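Local coordinates for protein lipoteichoic acid primase (PDB 4UOP) that belongs to the sulfatase-type family of lipoteichoic acid primases, with an extracellular catalytic domain that holds a magnesium ion, at residues B[165-169]-B[170-174]; B[174-177]-B[178-182]; B[376-379]-B[380-383]; B[392-395]-B[396-399]. All coordinates share one frame; numbering follows the deposited sequence.

Contact 1: residues B[165-169]-B[170-174]; sequences EFYPA and VGFDK
The ring of Tyr-167 and the ring of Phe-172 meet obliquely, CD1 of Tyr-167 4.1 Å from CD2 of Phe-172 and the two planes 81° apart. At the edge of the Phe-172 ring, near its plane, comes the carbonyl O of Tyr-167, while Tyr-116 of helix 107-117 makes an edge-to-face pair with the same ring. The Phe-166 ring receives CG1 of Val-170 at an oblique angle, 3.5 Å from its CE1. Phe-166 has CG anti to its own nitrogen (chi1 171°), which brings the ring against Val-170, one helical turn on. These pairs lie at the C-terminal end of helix 163-169, closed by a Schellman motif in which Gly-171, with positive phi, is the first residue to leave helical geometry. A regular i to i+4 bond runs from Val-170 N to Phe-166 O (3.0 Å). Within the Schellman motif, Phe-172 N reaches back to Tyr-167 O over 3.1 Å, and Gly-171 N to Pro-168 O over 3.0 Å, this second donor standing 72° out of the carbonyl plane as the chain leaves the helix. CG2 of Val-170 packs 3.3 Å from Tyr-167 O. Beyond the turn, Tyr-167 and Phe-172 both rest on Thr-152 of strand 149-153, and Tyr-167 OH is hydrogen-bonded to OE1 of Glu-112. The Val-170 side chain also touches Ile-136 and Thr-117, and its carbonyl O accepts from Ser-138 OG.

Contact 2: residues B[174-177]-B[178-182]; sequences KFYD and RKFFG
Tyr-176, the last residue of strand 174-176, and Phe-180 of the short helix 178-181 flank an N-cap at Asp-177, where a parallel edge strand of the large mixed sheet passes straight into a helix. Among the aromatic contacts, the Tyr-176 and Phe-180 rings form a T-shaped pair, planes at 71° and centroids 4.8 Å apart. The edge of Tyr-176 is the stem: its CD2 sits over the centre of the Phe-180 face. Phe-180 CG is anti to the backbone N (chi1 172°), turning that face to the strand. Phe-181 presents its edge to the Tyr-176 carbonyl, with CE2 3.6 Å from that O, and CD2 of Phe-180 lies over the centre of one face of the Phe-181 ring. Tyr-176 also stacks on Phe-153, while Phe-180 packs on Ile-203 of helix 193-209.

Backbone bonds converge on the carbonyl O of Asp-177: Phe-180 N donates at 2.8 Å, and Phe-181 N adds a weak bond at 3.3 Å.

The polar side-chain contacts belong to the Asp-177 carboxylate. OD1 accepts a weak capping bond from Lys-179 N, whereas OD2 takes the backbone N of Ala-158, so the carboxylate ties the helix start to the neighbouring loop. The Lys-179 chain bends at its last two torsions, bringing NZ back into a salt bridge 3.2 Å from Asp-177 OD1, on the syn side and 26° out of the carboxylate plane.

Contact 3: residues B[376-379]-B[380-383]; sequences TMPE and GSYF
Pro-378 and Ser-381 close a type II beta turn that leads into strand 381-383 of the antiparallel five-stranded sheet. Hydrogen bonding centres on one acceptor, the carbonyl O of Pro-378. Ser-381 N reaches it at 3.0 Å with an N-H...O angle of 152°, the usual turn bond, and Ser-381 OG adds a second bond in the carbonyl plane, on a lone pair. The hydroxyl gets there because OG lies beside the serine's own backbone N (chi1 -63°), so both donors of one residue grip the same oxygen. Gly-380, third in the turn, has positive phi, as a type II turn has at that position.

The charged partner of Glu-379 is Arg-374: OE2 forms a salt bridge with NE.

Van der Waals packing is carried by Met-377, whose chain runs along the Ser-381 side chain. Its CB lies 3.5 Å from Ser-381 OG and its CE 3.7 Å from Ser-381 CB. The Pro-378 ring packs on Pro-391 and on Phe-189 of the second subunit. The bend at the last Met-377 torsion (chi3 70°) accompanies an oblique Met-aromatic contact with Phe-383, where Met-377 SD is 4.0 Å from Phe-383 CZ.

Contact 4: residues B[392-395]-B[396-399]; sequences DESF and ETGA
Phe-395 and Glu-396 begin a type I beta turn, Phe-395 to Gly-398, in the loop joining antiparallel strands 387-390 and 399-402, just before the second. The Glu-396 side chain folds back against Ser-394 and Phe-395: bent at chi2 (75°), it brings its carboxylate beside the Phe-395 ring, the two planes nearly perpendicular at 88° and Glu-396 OE2 4.0 Å from Phe-395 CD2. OE1 of Glu-396 lies 3.3 Å from Ser-394 OG, a weak hydrogen bond at best. The Phe-395 ring packs on Val-414 and Lys-415 of helix 412-433, while the polar groups of the loop lie near the surface.

Thr-397 comes next and points its hydroxyl at Ser-394. OG1 and Ser-394 OG share a hydrogen bond of 3.0 Å, in which either may donate, and OG1 is equally close, 3.0 Å, to Ser-394 N. The methyl CG2 of Thr-397 lies 3.4 Å from Glu-393 OE1, the two side chains crossing at about a right angle; Glu-393 also packs on Ser-159 of the second subunit.

Gly-398 completes the turn: its N donates to Phe-395 O at 3.0 Å, and the same oxygen accepts from Tyr-389 OH.

Overall arrangement
Contacts 1 and 2 are consecutive, sharing Lys-174, with centres 14 Å apart: the helix end of contact 1 leads through strand 174-176 to the capped helix of contact 2, and they touch where Tyr-167 CD2 meets Phe-175 CB at 3.5 Å. Contacts 3 and 4 belong to the smaller antiparallel sheet, at the turn into strand 381-383 and in the loop before strand 399-402; their centres are 11 Å apart, and both meet the second subunit. The centre of contact 2 is about 36 Å from that of contact 3 and about 47 Å from that of contact 4, across the chain's centre. The magnesium ion, bound by Glu-66, Thr-108, Asp-284 and His-285, is about 11 Å from the Tyr-167 side chain.

Contact 1: residues B[165-169]-B[170-174]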
ATOM      1  N   GLU B 165     -20.604   2.652  -1.591  1.00 25.12           N
ATOM      2  CA  GLU B 165     -20.715   1.422  -2.409  1.00 26.39           C
ATOM      3  C   GLU B 165     -20.393   0.140  -1.640  1.00 24.44           C
ATOM      4  O   GLU B 165     -21.001  -0.913  -1.871  1.00 24.92           O
ATOM      5  CB  GLU B 165     -19.779   1.515  -3.615  1.00 27.99           C
ATOM      6  CG  GLU B 165     -20.049   2.706  -4.520  1.00 31.61           C
ATOM      7  CD  GLU B 165     -21.435   2.672  -5.139  1.00 37.97           C
ATOM      8  OE1 GLU B 165     -21.951   1.557  -5.409  1.00 43.79           O
ATOM      9  OE2 GLU B 165     -22.011   3.762  -5.364  1.00 40.84           O
ATOM     10  N   PHE B 166     -19.411   0.208  -0.752  1.00 22.39           N
ATOM     11  CA  PHE B 166     -18.984  -0.961   0.014  1.00 21.73           C
ATOM     12  C   PHE B 166     -20.079  -1.497   0.935  1.00 20.47           C
ATOM     13  O   PHE B 166     -20.265  -2.703   1.044  1.00 20.51           O
ATOM     14  CB  PHE B 166     -17.717  -0.622   0.801  1.00 21.65           C
ATOM     15  CG  PHE B 166     -17.308  -1.660   1.790  1.00 22.07           C
ATOM     16  CD1 PHE B 166     -17.001  -2.954   1.379  1.00 22.53           C
ATOM     17  CD2 PHE B 166     -17.232  -1.351   3.141  1.00 22.38           C
ATOM     18  CE1 PHE B 166     -16.616  -3.908   2.301  1.00 23.06           C
ATOM     19  CE2 PHE B 166     -16.843  -2.306   4.061  1.00 23.47           C
ATOM     20  CZ  PHE B 166     -16.541  -3.586   3.638  1.00 22.70           C
ATOM     21  N   TYR B 167     -20.796  -0.606   1.598  1.00 20.38           N
ATOM     22  CA  TYR B 167     -21.796  -1.050   2.553  1.00 20.82           C
ATOM     23  C   TYR B 167     -22.940  -1.853   1.886  1.00 22.38           C
ATOM     24  O   TYR B 167     -23.308  -2.910   2.403  1.00 22.22           O
ATOM     25  CB  TYR B 167     -22.281   0.105   3.427  1.00 20.73           C
ATOM     26  CG  TYR B 167     -21.258   0.636   4.421  1.00 19.53           C
ATOM     27  CD1 TYR B 167     -20.228  -0.159   4.929  1.00 20.27           C
ATOM     28  CD2 TYR B 167     -21.350   1.936   4.893  1.00 20.22           C
ATOM     29  CE1 TYR B 167     -19.326   0.337   5.858  1.00 19.42           C
ATOM     30  CE2 TYR B 167     -20.456   2.433   5.807  1.00 19.77           C
ATOM     31  CZ  TYR B 167     -19.442   1.629   6.283  1.00 19.43           C
ATOM     32  OH  TYR B 167     -18.553   2.130   7.202  1.00 20.47           O
ATOM     33  N   PRO B 168     -23.465  -1.383   0.734  1.00 24.35           N
ATOM     34  CA  PRO B 168     -24.368  -2.195  -0.106  1.00 26.18           C
ATOM     35  C   PRO B 168     -23.738  -3.486  -0.619  1.00 24.62           C
ATOM     36  O   PRO B 168     -24.408  -4.517  -0.643  1.00 23.19           O
ATOM     37  CB  PRO B 168     -24.670  -1.275  -1.298  1.00 26.69           C
ATOM     38  CG  PRO B 168     -24.463   0.098  -0.790  1.00 26.68           C
ATOM     39  CD  PRO B 168     -23.426   0.022   0.288  1.00 24.84           C
ATOM     40  N   ALA B 169     -22.465  -3.432  -1.015  1.00 23.58           N
ATOM     41  CA  ALA B 169     -21.756  -4.615  -1.474  1.00 24.00           C
ATOM     42  C   ALA B 169     -21.757  -5.732  -0.442  1.00 23.40           C
ATOM     43  O   ALA B 169     -21.889  -6.904  -0.802  1.00 23.05           O
ATOM     44  CB  ALA B 169     -20.324  -4.271  -1.876  1.00 24.46           C
ATOM     45  N   VAL B 170     -21.574  -5.392   0.838  1.00 22.05           N
ATOM     46  CA  VAL B 170     -21.600  -6.420   1.886  1.00 21.68           C
ATOM     47  C   VAL B 170     -22.997  -6.691   2.416  1.00 22.85           C
ATOM     48  O   VAL B 170     -23.173  -7.554   3.263  1.00 24.86           O
ATOM     49  CB  VAL B 170     -20.626  -6.142   3.070  1.00 20.86           C
ATOM     50  CG1 VAL B 170     -19.189  -6.216   2.600  1.00 21.19           C
ATOM     51  CG2 VAL B 170     -20.909  -4.808   3.753  1.00 20.60           C
ATOM     52  N   GLY B 171     -23.989  -5.955   1.931  1.00 23.22           N
ATOM     53  CA  GLY B 171     -25.376  -6.263   2.236  1.00 23.46           C
ATOM     54  C   GLY B 171     -25.911  -5.668   3.524  1.00 22.92           C
ATOM     55  O   GLY B 171     -26.853  -6.207   4.084  1.00 23.41           O
ATOM     56  N   PHE B 172     -25.340  -4.553   3.993  1.00 20.39           N
ATOM     57  CA  PHE B 172     -25.990  -3.783   5.042  1.00 20.40           C
ATOM     58  C   PHE B 172     -27.317  -3.261   4.484  1.00 21.57           C
ATOM     59  O   PHE B 172     -27.357  -2.765   3.356  1.00 21.26           O
ATOM     60  CB  PHE B 172     -25.124  -2.600   5.540  1.00 19.96           C
ATOM     61  CG  PHE B 172     -24.131  -2.967   6.621  1.00 19.01           C
ATOM     62  CD1 PHE B 172     -24.561  -3.246   7.909  1.00 18.94           C
ATOM     63  CD2 PHE B 172     -22.775  -2.997   6.363  1.00 19.30           C
ATOM     64  CE1 PHE B 172     -23.670  -3.590   8.898  1.00 18.94           C
ATOM     65  CE2 PHE B 172     -21.864  -3.329   7.355  1.00 19.19           C
ATOM     66  CZ  PHE B 172     -22.314  -3.623   8.626  1.00 18.94           C
ATOM     67  N   ASP B 173     -28.385  -3.346   5.267  1.00 20.84           N
ATOM     68  CA  ASP B 173     -29.682  -2.769   4.855  1.00 21.77           C
ATOM     69  C   ASP B 173     -29.601  -1.246   4.733  1.00 22.14           C
ATOM     70  O   ASP B 173     -30.193  -0.649   3.819  1.00 22.64           O
ATOM     71  CB  ASP B 173     -30.780  -3.110   5.861  1.00 22.87           C
ATOM     72  CG  ASP B 173     -31.185  -4.565   5.814  1.00 25.00           C
ATOM     73  OD1 ASP B 173     -31.366  -5.097   4.706  1.00 27.62           O
ATOM     74  OD2 ASP B 173     -31.327  -5.173   6.888  1.00 26.22           O
ATOM     75  N   LYS B 174     -28.890  -0.627   5.670  1.00 21.20           N
ATOM     76  CA  LYS B 174     -28.745   0.829   5.716  1.00 21.66           C
ATOM     77  C   LYS B 174     -27.383   1.236   6.235  1.00 20.64           C
ATOM     78  O   LYS B 174     -26.763   0.503   7.003  1.00 20.14           O
ATOM     79  CB  LYS B 174     -29.757   1.451   6.687  1.00 23.79           C
ATOM     80  CG  LYS B 174     -31.191   1.365   6.261  1.00 26.33           C
ATOM     81  CD  LYS B 174     -32.065   2.116   7.240  1.00 27.02           C
ATOM     82  CE  LYS B 174     -33.528   1.961   6.875  1.00 28.50           C
ATOM     83  NZ  LYS B 174     -34.387   2.519   7.948  1.00 30.83           N
TER

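Contact 2: residues B[174-177]-B[178-182]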
ATOM      1  N   LYS B 174     -28.890  -0.627   5.670  1.00 21.20           N
ATOM      2  CA  LYS B 174     -28.745   0.829   5.716  1.00 21.66           C
ATOM      3  C   LYS B 174     -27.383   1.236   6.235  1.00 20.64           C
ATOM      4  O   LYS B 174     -26.763   0.503   7.003  1.00 20.14           O
ATOM      5  CB  LYS B 174     -29.757   1.451   6.687  1.00 23.79           C
ATOM      6  CG  LYS B 174     -31.191   1.365   6.261  1.00 26.33           C
ATOM      7  CD  LYS B 174     -32.065   2.116   7.240  1.00 27.02           C
ATOM      8  CE  LYS B 174     -33.528   1.961   6.875  1.00 28.50           C
ATOM      9  NZ  LYS B 174     -34.387   2.519   7.948  1.00 30.83           N
ATOM     10  N   PHE B 175     -26.934   2.424   5.841  1.00 20.54           N
ATOM     11  CA  PHE B 175     -25.829   3.070   6.531  1.00 20.68           C
ATOM     12  C   PHE B 175     -26.233   4.487   6.862  1.00 20.28           C
ATOM     13  O   PHE B 175     -26.929   5.153   6.086  1.00 21.29           O
ATOM     14  CB  PHE B 175     -24.521   3.019   5.732  1.00 21.62           C
ATOM     15  CG  PHE B 175     -24.577   3.707   4.409  1.00 21.78           C
ATOM     16  CD1 PHE B 175     -24.312   5.060   4.314  1.00 23.14           C
ATOM     17  CD2 PHE B 175     -24.877   2.998   3.259  1.00 23.27           C
ATOM     18  CE1 PHE B 175     -24.374   5.709   3.090  1.00 23.44           C
ATOM     19  CE2 PHE B 175     -24.942   3.640   2.023  1.00 24.18           C
ATOM     20  CZ  PHE B 175     -24.677   4.997   1.951  1.00 23.95           C
ATOM     21  N   TYR B 176     -25.826   4.928   8.039  1.00 19.86           N
ATOM     22  CA  TYR B 176     -26.105   6.273   8.527  1.00 19.60           C
ATOM     23  C   TYR B 176     -24.790   7.022   8.536  1.00 20.57           C
ATOM     24  O   TYR B 176     -23.855   6.620   9.230  1.00 21.03           O
ATOM     25  CB  TYR B 176     -26.661   6.201   9.935  1.00 19.70           C
ATOM     26  CG  TYR B 176     -28.001   5.508  10.077  1.00 20.08           C
ATOM     27  CD1 TYR B 176     -28.091   4.120  10.106  1.00 19.36           C
ATOM     28  CD2 TYR B 176     -29.184   6.250  10.198  1.00 19.85           C
ATOM     29  CE1 TYR B 176     -29.312   3.491  10.252  1.00 20.28           C
ATOM     30  CE2 TYR B 176     -30.406   5.626  10.360  1.00 19.87           C
ATOM     31  CZ  TYR B 176     -30.466   4.243  10.364  1.00 19.67           C
ATOM     32  OH  TYR B 176     -31.675   3.623  10.524  1.00 19.49           O
ATOM     33  N   ASP B 177     -24.707   8.105   7.766  1.00 21.92           N
ATOM     34  CA  ASP B 177     -23.461   8.837   7.610  1.00 21.92           C
ATOM     35  C   ASP B 177     -23.647  10.300   8.034  1.00 22.29           C
ATOM     36  O   ASP B 177     -24.629  10.649   8.690  1.00 20.47           O
ATOM     37  CB  ASP B 177     -22.921   8.683   6.176  1.00 23.17           C
ATOM     38  CG  ASP B 177     -23.581   9.617   5.180  1.00 24.73           C
ATOM     39  OD1 ASP B 177     -24.725  10.050   5.409  1.00 26.67           O
ATOM     40  OD2 ASP B 177     -22.928   9.929   4.155  1.00 28.51           O
ATOM     41  N   ARG B 178     -22.702  11.147   7.659  1.00 24.50           N
ATOM     42  CA  ARG B 178     -22.748  12.551   8.091  1.00 27.45           C
ATOM     43  C   ARG B 178     -24.115  13.217   7.885  1.00 27.87           C
ATOM     44  O   ARG B 178     -24.568  13.941   8.756  1.00 28.07           O
ATOM     45  CB  ARG B 178     -21.673  13.371   7.400  1.00 30.10           C
ATOM     46  CG  ARG B 178     -21.475  14.722   8.077  1.00 32.85           C
ATOM     47  CD  ARG B 178     -20.459  15.559   7.340  1.00 38.17           C
ATOM     48  NE  ARG B 178     -19.893  16.568   8.238  1.00 43.94           N
ATOM     49  CZ  ARG B 178     -18.644  16.570   8.696  1.00 46.21           C
ATOM     50  NH1 ARG B 178     -17.776  15.618   8.343  1.00 49.63           N
ATOM     51  NH2 ARG B 178     -18.256  17.545   9.509  1.00 51.22           N
ATOM     52  N   LYS B 179     -24.754  12.974   6.743  1.00 31.55           N
ATOM     53  CA  LYS B 179     -26.100  13.532   6.451  1.00 34.31           C
ATOM     54  C   LYS B 179     -27.102  13.289   7.570  1.00 32.97           C
ATOM     55  O   LYS B 179     -27.939  14.149   7.876  1.00 33.58           O
ATOM     56  CB  LYS B 179     -26.675  12.940   5.160  1.00 38.33           C
ATOM     57  CG  LYS B 179     -25.958  13.365   3.891  1.00 42.64           C
ATOM     58  CD  LYS B 179     -26.804  13.096   2.651  1.00 45.63           C
ATOM     59  CE  LYS B 179     -27.222  11.636   2.521  1.00 47.85           C
ATOM     60  NZ  LYS B 179     -26.070  10.686   2.582  1.00 50.04           N
ATOM     61  N   PHE B 180     -27.018  12.112   8.181  1.00 29.39           N
ATOM     62  CA  PHE B 180     -27.886  11.763   9.292  1.00 27.39           C
ATOM     63  C   PHE B 180     -27.501  12.470  10.587  1.00 27.43           C
ATOM     64  O   PHE B 180     -28.373  12.857  11.362  1.00 28.59           O
ATOM     65  CB  PHE B 180     -27.881  10.239   9.513  1.00 26.17           C
ATOM     66  CG  PHE B 180     -28.602   9.810  10.751  1.00 25.55           C
ATOM     67  CD1 PHE B 180     -29.988   9.791  10.789  1.00 26.16           C
ATOM     68  CD2 PHE B 180     -27.896   9.439  11.886  1.00 27.25           C
ATOM     69  CE1 PHE B 180     -30.652   9.394  11.930  1.00 25.98           C
ATOM     70  CE2 PHE B 180     -28.551   9.058  13.036  1.00 27.02           C
ATOM     71  CZ  PHE B 180     -29.933   9.030  13.057  1.00 26.92           C
ATOM     72  N   PHE B 181     -26.206  12.565  10.871  1.00 27.16           N
ATOM     73  CA  PHE B 181     -25.756  13.134  12.157  1.00 28.19           C
ATOM     74  C   PHE B 181     -25.760  14.664  12.298  1.00 32.68           C
ATOM     75  O   PHE B 181     -25.729  15.153  13.420  1.00 33.20           O
ATOM     76  CB  PHE B 181     -24.398  12.547  12.550  1.00 26.68           C
ATOM     77  CG  PHE B 181     -24.431  11.072  12.806  1.00 24.13           C
ATOM     78  CD1 PHE B 181     -24.863  10.583  14.028  1.00 23.60           C
ATOM     79  CD2 PHE B 181     -24.041  10.170  11.822  1.00 24.06           C
ATOM     80  CE1 PHE B 181     -24.904   9.222  14.266  1.00 24.04           C
ATOM     81  CE2 PHE B 181     -24.077   8.804  12.059  1.00 23.08           C
ATOM     82  CZ  PHE B 181     -24.513   8.331  13.276  1.00 23.60           C
ATOM     83  N   GLY B 182     -25.889  15.419  11.212  1.00 38.55           N
ATOM     84  CA  GLY B 182     -25.861  16.893  11.306  1.00 41.47           C
ATOM     85  C   GLY B 182     -24.440  17.393  11.493  1.00 44.90           C
ATOM     86  O   GLY B 182     -23.496  16.680  11.191  1.00 44.66           O
TER

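Contact 3: residues B[376-379]-B[380-383]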
ATOM      1  N   THR B 376       2.625  -4.098   6.013  1.00 24.76           N
ATOM      2  CA  THR B 376       3.654  -3.550   6.878  1.00 25.00           C
ATOM      3  C   THR B 376       4.630  -4.639   7.334  1.00 26.74           C
ATOM      4  O   THR B 376       5.664  -4.342   7.924  1.00 27.16           O
ATOM      5  CB  THR B 376       3.036  -2.875   8.115  1.00 24.93           C
ATOM      6  OG1 THR B 376       2.208  -3.813   8.805  1.00 23.97           O
ATOM      7  CG2 THR B 376       2.197  -1.682   7.720  1.00 25.12           C
ATOM      8  N   MET B 377       4.285  -5.901   7.069  1.00 25.66           N
ATOM      9  CA  MET B 377       5.182  -7.036   7.282  1.00 26.64           C
ATOM     10  C   MET B 377       5.179  -7.859   6.009  1.00 25.77           C
ATOM     11  O   MET B 377       4.182  -7.867   5.296  1.00 25.09           O
ATOM     12  CB  MET B 377       4.688  -7.912   8.439  1.00 27.84           C
ATOM     13  CG  MET B 377       4.485  -7.143   9.727  1.00 28.79           C
ATOM     14  SD  MET B 377       3.985  -8.208  11.095  1.00 32.09           S
ATOM     15  CE  MET B 377       5.479  -9.143  11.390  1.00 32.17           C
ATOM     16  N   PRO B 378       6.277  -8.569   5.726  1.00 26.19           N
ATOM     17  CA  PRO B 378       6.263  -9.400   4.521  1.00 26.76           C
ATOM     18  C   PRO B 378       5.291 -10.569   4.595  1.00 27.58           C
ATOM     19  O   PRO B 378       4.997 -11.072   5.682  1.00 23.31           O
ATOM     20  CB  PRO B 378       7.708  -9.908   4.407  1.00 27.25           C
ATOM     21  CG  PRO B 378       8.327  -9.688   5.732  1.00 26.61           C
ATOM     22  CD  PRO B 378       7.606  -8.542   6.369  1.00 26.98           C
ATOM     23  N   GLU B 379       4.818 -10.997   3.430  1.00 29.22           N
ATOM     24  CA  GLU B 379       3.854 -12.089   3.317  1.00 29.35           C
ATOM     25  C   GLU B 379       4.443 -13.334   3.968  1.00 27.51           C
ATOM     26  O   GLU B 379       5.605 -13.666   3.734  1.00 27.36           O
ATOM     27  CB  GLU B 379       3.539 -12.394   1.844  1.00 32.92           C
ATOM     28  CG  GLU B 379       3.094 -11.192   1.011  1.00 38.58           C
ATOM     29  CD  GLU B 379       1.595 -11.093   0.822  1.00 42.64           C
ATOM     30  OE1 GLU B 379       0.964 -12.127   0.512  1.00 47.14           O
ATOM     31  OE2 GLU B 379       1.046  -9.975   0.955  1.00 46.51           O
ATOM     32  N   GLY B 380       3.633 -14.028   4.763  1.00 24.06           N
ATOM     33  CA  GLY B 380       4.088 -15.190   5.513  1.00 23.42           C
ATOM     34  C   GLY B 380       4.396 -14.862   6.967  1.00 22.16           C
ATOM     35  O   GLY B 380       4.658 -15.762   7.760  1.00 22.59           O
ATOM     36  N   SER B 381       4.413 -13.570   7.305  1.00 21.23           N
ATOM     37  CA  SER B 381       4.510 -13.156   8.686  1.00 20.08           C
ATOM     38  C   SER B 381       3.239 -13.535   9.428  1.00 18.93           C
ATOM     39  O   SER B 381       2.149 -13.440   8.863  1.00 19.74           O
ATOM     40  CB  SER B 381       4.664 -11.638   8.779  1.00 19.82           C
ATOM     41  OG  SER B 381       5.841 -11.184   8.172  1.00 20.91           O
ATOM     42  N   TYR B 382       3.369 -13.921  10.699  1.00 18.87           N
ATOM     43  CA  TYR B 382       2.196 -14.246  11.519  1.00 18.33           C
ATOM     44  C   TYR B 382       2.465 -14.154  13.020  1.00 17.40           C
ATOM     45  O   TYR B 382       3.620 -14.252  13.472  1.00 17.18           O
ATOM     46  CB  TYR B 382       1.658 -15.640  11.170  1.00 19.12           C
ATOM     47  CG  TYR B 382       2.630 -16.744  11.450  1.00 19.61           C
ATOM     48  CD1 TYR B 382       2.717 -17.306  12.705  1.00 19.72           C
ATOM     49  CD2 TYR B 382       3.483 -17.225  10.453  1.00 20.02           C
ATOM     50  CE1 TYR B 382       3.617 -18.317  12.979  1.00 20.11           C
ATOM     51  CE2 TYR B 382       4.394 -18.236  10.721  1.00 20.15           C
ATOM     52  CZ  TYR B 382       4.446 -18.783  11.982  1.00 20.49           C
ATOM     53  OH  TYR B 382       5.338 -19.783  12.280  1.00 20.48           O
ATOM     54  N   PHE B 383       1.385 -13.993  13.779  1.00 17.84           N
ATOM     55  CA  PHE B 383       1.415 -13.992  15.242  1.00 17.68           C
ATOM     56  C   PHE B 383       0.703 -15.220  15.798  1.00 17.46           C
ATOM     57  O   PHE B 383      -0.396 -15.523  15.365  1.00 18.53           O
ATOM     58  CB  PHE B 383       0.673 -12.786  15.810  1.00 18.27           C
ATOM     59  CG  PHE B 383       1.156 -11.459  15.315  1.00 19.13           C
ATOM     60  CD1 PHE B 383       2.490 -11.123  15.367  1.00 20.58           C
ATOM     61  CD2 PHE B 383       0.251 -10.509  14.867  1.00 19.77           C
ATOM     62  CE1 PHE B 383       2.924  -9.871  14.939  1.00 21.17           C
ATOM     63  CE2 PHE B 383       0.669  -9.261  14.446  1.00 19.77           C
ATOM     64  CZ  PHE B 383       2.011  -8.941  14.475  1.00 20.24           C
TER

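Contact 4: residues B[392-395]-B[396-399]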
ATOM      1  N   ASP B 392      12.509 -13.057   5.794  1.00 31.77           N
ATOM      2  CA  ASP B 392      13.368 -12.041   5.196  1.00 36.35           C
ATOM      3  C   ASP B 392      13.487 -12.371   3.694  1.00 37.66           C
ATOM      4  O   ASP B 392      12.477 -12.339   2.991  1.00 37.01           O
ATOM      5  CB  ASP B 392      14.718 -11.983   5.927  1.00 39.11           C
ATOM      6  CG  ASP B 392      15.481 -10.701   5.646  1.00 42.01           C
ATOM      7  OD1 ASP B 392      15.078  -9.945   4.734  1.00 45.33           O
ATOM      8  OD2 ASP B 392      16.480 -10.440   6.346  1.00 47.53           O
ATOM      9  N   GLU B 393      14.679 -12.708   3.198  1.00 38.25           N
ATOM     10  CA  GLU B 393      14.839 -13.078   1.785  1.00 41.02           C
ATOM     11  C   GLU B 393      14.168 -14.414   1.510  1.00 37.67           C
ATOM     12  O   GLU B 393      13.755 -14.692   0.392  1.00 36.93           O
ATOM     13  CB  GLU B 393      16.323 -13.188   1.397  1.00 45.14           C
ATOM     14  CG  GLU B 393      17.182 -11.987   1.770  1.00 49.47           C
ATOM     15  CD  GLU B 393      17.975 -12.183   3.052  1.00 54.99           C
ATOM     16  OE1 GLU B 393      18.591 -13.260   3.222  1.00 58.74           O
ATOM     17  OE2 GLU B 393      18.000 -11.250   3.885  1.00 59.69           O
ATOM     18  N   SER B 394      14.084 -15.237   2.548  1.00 36.13           N
ATOM     19  CA  SER B 394      13.514 -16.565   2.465  1.00 33.58           C
ATOM     20  C   SER B 394      12.990 -16.930   3.842  1.00 31.59           C
ATOM     21  O   SER B 394      13.164 -16.179   4.801  1.00 29.15           O
ATOM     22  CB  SER B 394      14.593 -17.575   2.064  1.00 34.16           C
ATOM     23  OG  SER B 394      15.560 -17.727   3.096  1.00 34.20           O
ATOM     24  N   PHE B 395      12.357 -18.088   3.942  1.00 29.85           N
ATOM     25  CA  PHE B 395      11.918 -18.576   5.232  1.00 29.98           C
ATOM     26  C   PHE B 395      13.099 -18.741   6.180  1.00 30.78           C
ATOM     27  O   PHE B 395      13.055 -18.296   7.331  1.00 29.10           O
ATOM     28  CB  PHE B 395      11.208 -19.920   5.112  1.00 29.51           C
ATOM     29  CG  PHE B 395      10.945 -20.559   6.439  1.00 28.80           C
ATOM     30  CD1 PHE B 395       9.961 -20.049   7.272  1.00 28.88           C
ATOM     31  CD2 PHE B 395      11.718 -21.623   6.889  1.00 28.92           C
ATOM     32  CE1 PHE B 395       9.720 -20.612   8.510  1.00 28.66           C
ATOM     33  CE2 PHE B 395      11.487 -22.187   8.134  1.00 30.29           C
ATOM     34  CZ  PHE B 395      10.487 -21.680   8.948  1.00 29.51           C
ATOM     35  N   GLU B 396      14.167 -19.353   5.674  1.00 30.92           N
ATOM     36  CA  GLU B 396      15.299 -19.772   6.501  1.00 33.02           C
ATOM     37  C   GLU B 396      16.085 -18.596   7.070  1.00 30.95           C
ATOM     38  O   GLU B 396      16.729 -18.724   8.106  1.00 33.02           O
ATOM     39  CB  GLU B 396      16.235 -20.695   5.702  1.00 34.86           C
ATOM     40  CG  GLU B 396      15.604 -22.018   5.279  1.00 38.85           C
ATOM     41  CD  GLU B 396      14.620 -21.908   4.113  1.00 42.03           C
ATOM     42  OE1 GLU B 396      14.497 -20.824   3.492  1.00 41.46           O
ATOM     43  OE2 GLU B 396      13.946 -22.920   3.816  1.00 49.39           O
ATOM     44  N   THR B 397      16.033 -17.451   6.394  1.00 31.06           N
ATOM     45  CA  THR B 397      16.726 -16.240   6.842  1.00 31.59           C
ATOM     46  C   THR B 397      15.827 -15.326   7.678  1.00 29.53           C
ATOM     47  O   THR B 397      16.241 -14.230   8.079  1.00 29.44           O
ATOM     48  CB  THR B 397      17.256 -15.437   5.644  1.00 33.66           C
ATOM     49  OG1 THR B 397      16.205 -15.256   4.691  1.00 34.16           O
ATOM     50  CG2 THR B 397      18.433 -16.172   4.987  1.00 35.54           C
ATOM     51  N   GLY B 398      14.600 -15.766   7.929  1.00 27.23           N
ATOM     52  CA  GLY B 398      13.683 -15.027   8.796  1.00 26.42           C
ATOM     53  C   GLY B 398      13.963 -15.300  10.262  1.00 25.19           C
ATOM     54  O   GLY B 398      14.996 -15.880  10.609  1.00 24.59           O
ATOM     55  N   ALA B 399      13.037 -14.892  11.126  1.00 23.27           N
ATOM     56  CA  ALA B 399      13.228 -14.999  12.560  1.00 23.87           C
ATOM     57  C   ALA B 399      11.902 -15.189  13.282  1.00 22.57           C
ATOM     58  O   ALA B 399      10.933 -14.490  12.991  1.00 22.83           O
ATOM     59  CB  ALA B 399      13.933 -13.751  13.089  1.00 24.99           C
TER